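Local coordinates for protein O-ureido-L-serine synthase (Streptomyces lavendulae, PDB 3X44) that adds hydroxyurea to O-acetyl-L-serine with the help of pyridoxal 5'-phosphate, giving O-ureido-L-serine for D-cycloserine biosynthesis, and also makes L-cysteine from sulfide, at residues Y97-E100 with R101-L104; P291-G294 with E295-L298; S299-L302 with F303-V306. The protein carries 1 engineered substitution. All coordinates share one frame; numbering follows the deposited sequence.

In the fold
Contact 1 lies at the start of helix 99-107, which follows strand 88-94 in the four-stranded parallel sheet. Contacts 2 and 3 come much later and run on from one another in the loop between strand 285-290 and helix 312-319. The three centres lie close together: about 10 Å from contact 1 to contact 2, 12 Å from contact 2 to contact 3, and 15 Å from contact 1 to contact 3. The late loop thus lies against the beginning of the helix, with contact 2 reaching the bound cofactor adduct and contact 3 farther out. All three touch the second subunit, so this region faces both the cofactor pocket and the second subunit.

Contact 1 (Y97-E100 with R101-L104); sequences YSVE and RRKL
Arg101 meets Ser98 through both its side chain and its backbone. From the guanidinium, NH1 donates to Ser98 OG over 3.2 Å; the hydroxyl sits at the edge of the group, in its plane, and the N-H...O angle is 156°. The main-chain N of Arg101 donates to Ser98 O at 3.0 Å, a bent bond with the nitrogen well above the carbonyl plane. Between the two, with CG anti to the carbonyl carbon (chi1 -79°), the arginine runs extended from CG to NE and lays CD against Tyr97 CB at 3.7 Å. The next residues settle into regular helix: Lys103 N binds Val99 O at 2.9 Å, and Leu104 N binds Glu100 O at 2.8 Å. Arg102 leaves in another direction, and water 1 ties it back to Tyr97, ahead of the helix, accepting from Arg102 NE at 2.8 Å and donating to Tyr97 O at 2.8 Å.

In the second shell, Ser98 OG is also bonded to Arg296 O, while Arg101 NE reaches Ser71 O and NH2 reaches Tyr297 OH, so all three guanidinium nitrogens have partners and the group can hardly turn. Arg102 NH2 bonds to Glu308 O, and Lys103 NZ to Leu298 O, both acceptors on the second subunit.

These residues open helix 99-107, the connection in a beta-alpha-beta unit between strands 88-94 and 111-115. Arg102 lies on Met93 of the first strand and on Leu112 and Leu114 of the second, Arg101 also touches Met93 and comes within about 5 Å of the bound cofactor adduct, and Leu104 packs against Arg296 of the late loop.

Contact 2 (P291-G294 with E295-L298); sequences PDTG and ERYL. With PUS ((E)-O-(carbamoylamino)-N-({3-hydroxy-2-methyl-5-[(phosphonooxy)methyl]pyridin-4-yl}methylidene)-L-serine), chain C.
Asp292 and Tyr297 reach for each other from opposite directions. The carboxylate arrives at the edge of the phenol ring, the two planes 71° apart, and Tyr297 OH donates to Asp292 OD2 at 2.4 Å, a length so short that its exact value is doubtful. Thr293 O lies in the plane of the same ring, at the edge, 3.2 Å from Tyr297 CE2. The tyrosine's backbone is held as well, its N bonding to Gly294 O at 3.0 Å.

This loop leaves the C-terminal end of strand 285-290 and supplies Pro291, Asp292 and Tyr297 to the cofactor pocket of this type II pyridoxal-phosphate enzyme. Pro291 sets CB 3.1 Å from N1 of the bound external aldimine's pyridine, and Asp292 OD2 lies 3.3 Å from its methyl carbon C2A.

Thr293 and Arg296 meet at about a right angle: the methyl CG2 rests over one face of the guanidinium, toward its rim, where the bend at chi3 (58°) has turned the group. Asn73, a cofactor-binding residue, joins the pair of loop charges, its ND2 bonded to Asp292 OD2 and its OD1 to Arg296 NH1. On the threonine's other branch, OG1 accepts from Glu295 N at 3.0 Å, nearly straight (169°), in an ST turn. Water 2 bridges that hydroxyl to Glu295 OE2, which makes a salt bridge with Arg296 of the second subunit.

Contact 3 (S299-L302 with F303-V306); sequences STFL and FDGV
Leu302 and Phe303 lie side by side and point the same way. Leu302 CG stands anti to its own backbone nitrogen (chi1 169°), which brings the branch CD2 to 3.6 Å from Phe303 CE1; the methyl approaches the ring obliquely. On the phenylalanine's own side of the contact, Val306 CG1 comes up to the ring edge, in its plane.

Phe301 and Asp304 meet differently, in a close carbon-to-oxygen contact. The aspartate swings back over the turn with CG anti to its carbonyl carbon (chi1 -88°), setting OD2 3.1 Å from Phe301 CB. Because Asp304 also touches a crystal neighbour, the exact pose of its exposed carboxylate may owe something to the lattice.

The backbone here is two turns in succession. A short 3-10 segment comes first: Phe303 N binds Thr300 O at 3.0 Å, the donor lying above the carbonyl plane, and Asp304 N makes a weak bond to Phe301 O at 3.2 Å. Thr300 OG1 accepts from Leu302 N in an ST turn, though that nitrogen's modelled place is less sure; the hydroxyl is also bonded to Tyr297 O. A type II beta turn follows from Phe303 to Val306, closed by Val306 N to Phe303 O at 3.1 Å. Gly305 takes its third position with a positive phi, where there is no side chain to run into the carbonyl of Asp304.

Two arginines of helix 244-257 bond to carbonyls of these turns: Arg248 to Phe301 O, Arg252 to Leu302 O and Asp304 O. Leu302 packs on Ile264, and Phe303 on Phe261 and on Lys103 of the second subunit.

Contact 1 (Y97-E100 with R101-L104)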
# COMPACT_ATOMS: atom_id res chain seq x y z
N TYR A 97 -27.36 21.38 -11.93
CA TYR A 97 -26.49 20.24 -11.61
C TYR A 97 -27.33 19.17 -10.92
O TYR A 97 -28.35 19.48 -10.30
CB TYR A 97 -25.32 20.72 -10.74
CG TYR A 97 -24.31 21.51 -11.55
CD1 TYR A 97 -24.23 22.89 -11.44
CD2 TYR A 97 -23.51 20.87 -12.51
CE1 TYR A 97 -23.38 23.63 -12.27
CE2 TYR A 97 -22.66 21.60 -13.33
CZ TYR A 97 -22.60 22.98 -13.20
OH TYR A 97 -21.78 23.70 -14.03
N SER A 98 -26.92 17.91 -11.01
CA SER A 98 -27.71 16.81 -10.45
C SER A 98 -28.09 16.96 -8.98
O SER A 98 -27.31 17.45 -8.16
CB SER A 98 -27.00 15.47 -10.68
OG SER A 98 -25.99 15.24 -9.71
N VAL A 99 -29.30 16.51 -8.65
CA VAL A 99 -29.81 16.61 -7.29
C VAL A 99 -28.96 15.80 -6.32
O VAL A 99 -28.87 16.15 -5.14
CB VAL A 99 -31.30 16.18 -7.21
CG1 VAL A 99 -31.47 14.71 -7.64
CG2 VAL A 99 -31.83 16.39 -5.80
N GLU A 100 -28.32 14.74 -6.81
CA GLU A 100 -27.46 13.91 -5.98
C GLU A 100 -26.40 14.81 -5.33
O GLU A 100 -26.01 14.61 -4.18
CB GLU A 100 -26.77 12.83 -6.82
CG GLU A 100 -27.67 11.64 -7.19
CD GLU A 100 -28.27 11.79 -8.58
OE1 GLU A 100 -28.36 12.93 -9.07
OE2 GLU A 100 -28.65 10.76 -9.19
N ARG A 101 -25.94 15.80 -6.09
CA ARG A 101 -24.95 16.75 -5.60
C ARG A 101 -25.55 17.56 -4.44
O ARG A 101 -24.90 17.76 -3.41
CB ARG A 101 -24.53 17.70 -6.71
CG ARG A 101 -23.54 17.13 -7.70
CD ARG A 101 -23.65 17.84 -9.05
NE ARG A 101 -22.42 17.68 -9.82
CZ ARG A 101 -22.12 16.61 -10.54
NH1 ARG A 101 -22.97 15.58 -10.58
NH2 ARG A 101 -20.97 16.54 -11.19
N ARG A 102 -26.78 18.03 -4.61
CA ARG A 102 -27.43 18.79 -3.54
C ARG A 102 -27.57 17.94 -2.28
O ARG A 102 -27.31 18.40 -1.16
CB ARG A 102 -28.83 19.24 -3.96
CG ARG A 102 -28.89 20.28 -5.08
CD ARG A 102 -30.35 20.50 -5.44
NE ARG A 102 -30.52 21.16 -6.73
CZ ARG A 102 -31.63 21.79 -7.11
NH1 ARG A 102 -31.69 22.36 -8.30
NH2 ARG A 102 -32.68 21.83 -6.30
N LYS A 103 -27.98 16.69 -2.45
CA LYS A 103 -28.18 15.81 -1.32
C LYS A 103 -26.88 15.43 -0.63
O LYS A 103 -26.83 15.33 0.59
CB LYS A 103 -28.92 14.54 -1.77
CG LYS A 103 -30.42 14.75 -1.95
CD LYS A 103 -31.11 13.46 -2.35
CE LYS A 103 -32.60 13.67 -2.53
NZ LYS A 103 -33.38 12.61 -1.83
N LEU A 104 -25.83 15.23 -1.42
CA LEU A 104 -24.55 14.85 -0.85
C LEU A 104 -23.99 16.00 -0.01
O LEU A 104 -23.48 15.78 1.09
CB LEU A 104 -23.57 14.45 -1.95
CG LEU A 104 -23.68 12.99 -2.40
CD1 LEU A 104 -22.49 12.61 -3.27
CD2 LEU A 104 -23.75 12.09 -1.18
O HOH W 1 -28.53 21.68 -8.59

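Contact 2 (P291-G294 with E295-L298)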
# COMPACT_ATOMS: atom_id res chain seq x y z
N PRO A 291 -12.74 11.30 -13.15
CA PRO A 291 -12.98 12.19 -12.01
C PRO A 291 -13.90 11.75 -10.88
O PRO A 291 -13.62 12.03 -9.71
CB PRO A 291 -13.45 13.49 -12.66
CG PRO A 291 -12.83 13.44 -14.05
CD PRO A 291 -13.01 12.00 -14.43
N ASP A 292 -14.99 11.06 -11.19
CA ASP A 292 -15.90 10.65 -10.14
C ASP A 292 -16.71 9.40 -10.41
O ASP A 292 -16.63 8.80 -11.49
CB ASP A 292 -16.84 11.82 -9.79
CG ASP A 292 -17.80 12.17 -10.92
OD1 ASP A 292 -17.79 11.49 -11.97
OD2 ASP A 292 -18.58 13.14 -10.75
N THR A 293 -17.49 9.00 -9.40
CA THR A 293 -18.34 7.82 -9.48
C THR A 293 -19.57 8.16 -10.29
O THR A 293 -20.00 9.32 -10.33
CB THR A 293 -18.79 7.38 -8.07
OG1 THR A 293 -19.83 6.40 -8.19
CG2 THR A 293 -19.33 8.58 -7.30
N GLY A 294 -20.14 7.17 -10.96
CA GLY A 294 -21.34 7.42 -11.72
C GLY A 294 -22.58 7.50 -10.83
O GLY A 294 -23.65 7.90 -11.29
N GLU A 295 -22.45 7.12 -9.56
CA GLU A 295 -23.59 7.13 -8.65
C GLU A 295 -24.26 8.48 -8.36
O GLU A 295 -25.35 8.51 -7.80
CB GLU A 295 -23.21 6.45 -7.32
CG GLU A 295 -24.31 5.53 -6.77
CD GLU A 295 -23.81 4.56 -5.70
OE1 GLU A 295 -24.62 4.19 -4.82
OE2 GLU A 295 -22.62 4.18 -5.73
N ARG A 296 -23.63 9.59 -8.72
CA ARG A 296 -24.28 10.88 -8.49
C ARG A 296 -24.89 11.39 -9.80
O ARG A 296 -25.14 12.58 -9.96
CB ARG A 296 -23.31 11.92 -7.88
CG ARG A 296 -21.94 12.07 -8.54
CD ARG A 296 -20.93 12.65 -7.56
NE ARG A 296 -20.80 11.82 -6.36
CZ ARG A 296 -19.77 11.88 -5.50
NH1 ARG A 296 -18.77 12.73 -5.70
NH2 ARG A 296 -19.75 11.07 -4.45
N TYR A 297 -25.14 10.46 -10.72
CA TYR A 297 -25.70 10.78 -12.02
C TYR A 297 -26.96 9.97 -12.34
O TYR A 297 -27.44 9.98 -13.47
CB TYR A 297 -24.65 10.54 -13.11
CG TYR A 297 -23.43 11.41 -12.95
CD1 TYR A 297 -23.33 12.62 -13.62
CD2 TYR A 297 -22.39 11.03 -12.10
CE1 TYR A 297 -22.22 13.45 -13.45
CE2 TYR A 297 -21.28 11.84 -11.93
CZ TYR A 297 -21.20 13.05 -12.61
OH TYR A 297 -20.09 13.86 -12.44
N LEU A 298 -27.48 9.27 -11.33
CA LEU A 298 -28.66 8.45 -11.51
C LEU A 298 -29.82 9.24 -12.10
O LEU A 298 -30.63 8.70 -12.86
CB LEU A 298 -29.11 7.86 -10.17
CG LEU A 298 -28.31 6.71 -9.55
CD1 LEU A 298 -29.25 5.87 -8.70
CD2 LEU A 298 -27.67 5.86 -10.62
N PUS C . -15.29 20.05 -10.49
CA PUS C . -15.17 21.38 -9.76
CB PUS C . -15.15 22.58 -10.76
OG PUS C . -16.40 22.60 -11.58
ND PUS C . -16.78 23.95 -11.93
CE PUS C . -16.94 24.28 -13.23
NZ2 PUS C . -16.37 23.53 -14.19
OZ1 PUS C . -17.57 25.25 -13.52
C PUS C . -16.37 21.52 -8.80
O PUS C . -16.96 20.54 -8.44
OT PUS C . -16.71 22.62 -8.41
C2 PUS C . -15.73 16.26 -12.77
C3 PUS C . -15.58 17.43 -11.89
C4 PUS C . -14.49 18.38 -12.16
C5 PUS C . -13.58 18.11 -13.28
C6 PUS C . -13.81 16.90 -14.09
C2A PUS C . -16.86 15.29 -12.55
C4A PUS C . -14.39 19.69 -11.42
C5A PUS C . -12.42 19.04 -13.61
N1 PUS C . -14.86 16.05 -13.81
O3 PUS C . -16.38 17.59 -10.82
O1P PUS C . -11.23 21.16 -11.76
O2P PUS C . -9.30 19.80 -11.78
O3P PUS C . -10.16 20.65 -13.83
O4P PUS C . -11.35 18.91 -12.62
P PUS C . -10.51 20.14 -12.50
O HOH W 2 -20.11 5.74 -5.64

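Contact 3 (S299-L302 with F303-V306)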
# COMPACT_ATOMS: atom_id res chain seq x y z
N SER A 299 -29.91 10.52 -11.74
CA SER A 299 -30.98 11.39 -12.19
C SER A 299 -30.62 12.18 -13.44
O SER A 299 -31.37 13.06 -13.85
CB SER A 299 -31.34 12.38 -11.09
OG SER A 299 -30.34 13.40 -10.98
N THR A 300 -29.48 11.88 -14.05
CA THR A 300 -29.06 12.60 -15.24
C THR A 300 -29.35 11.81 -16.51
O THR A 300 -29.82 10.68 -16.45
CB THR A 300 -27.56 12.91 -15.17
OG1 THR A 300 -26.82 11.70 -15.36
CG2 THR A 300 -27.21 13.52 -13.81
N PHE A 301 -29.04 12.40 -17.66
CA PHE A 301 -29.31 11.73 -18.92
C PHE A 301 -28.48 10.47 -19.10
O PHE A 301 -28.62 9.76 -20.09
CB PHE A 301 -29.12 12.70 -20.10
CG PHE A 301 -27.69 12.96 -20.47
CD1 PHE A 301 -27.31 12.93 -21.81
CD2 PHE A 301 -26.75 13.32 -19.52
CE1 PHE A 301 -26.00 13.25 -22.19
CE2 PHE A 301 -25.44 13.64 -19.88
CZ PHE A 301 -25.07 13.61 -21.23
N LEU A 302 -27.64 10.19 -18.12
CA LEU A 302 -26.82 8.99 -18.17
C LEU A 302 -27.76 7.79 -18.07
O LEU A 302 -27.46 6.70 -18.55
CB LEU A 302 -25.83 8.97 -17.00
CG LEU A 302 -25.10 7.65 -16.80
CD1 LEU A 302 -24.23 7.37 -18.03
CD2 LEU A 302 -24.25 7.72 -15.54
N PHE A 303 -28.91 8.02 -17.44
CA PHE A 303 -29.89 6.98 -17.25
C PHE A 303 -31.18 7.18 -18.05
O PHE A 303 -32.23 6.63 -17.71
CB PHE A 303 -30.20 6.83 -15.76
CG PHE A 303 -29.14 6.07 -15.00
CD1 PHE A 303 -27.96 6.70 -14.61
CD2 PHE A 303 -29.32 4.72 -14.70
CE1 PHE A 303 -26.98 6.00 -13.92
CE2 PHE A 303 -28.34 4.01 -14.01
CZ PHE A 303 -27.17 4.65 -13.62
N ASP A 304 -31.10 7.97 -19.12
CA ASP A 304 -32.26 8.21 -19.97
C ASP A 304 -32.61 6.86 -20.61
O ASP A 304 -31.74 6.19 -21.16
CB ASP A 304 -31.93 9.21 -21.08
CG ASP A 304 -32.16 10.66 -20.65
OD1 ASP A 304 -32.81 10.90 -19.61
OD2 ASP A 304 -31.67 11.56 -21.37
N GLY A 305 -33.87 6.46 -20.51
CA GLY A 305 -34.29 5.19 -21.09
C GLY A 305 -34.05 3.97 -20.22
O GLY A 305 -34.37 2.85 -20.62
N VAL A 306 -33.50 4.17 -19.02
CA VAL A 306 -33.23 3.05 -18.13
C VAL A 306 -34.52 2.57 -17.48
O VAL A 306 -35.27 3.35 -16.90
CB VAL A 306 -32.21 3.42 -17.03
CG1 VAL A 306 -32.18 2.34 -15.96
CG2 VAL A 306 -30.82 3.58 -17.66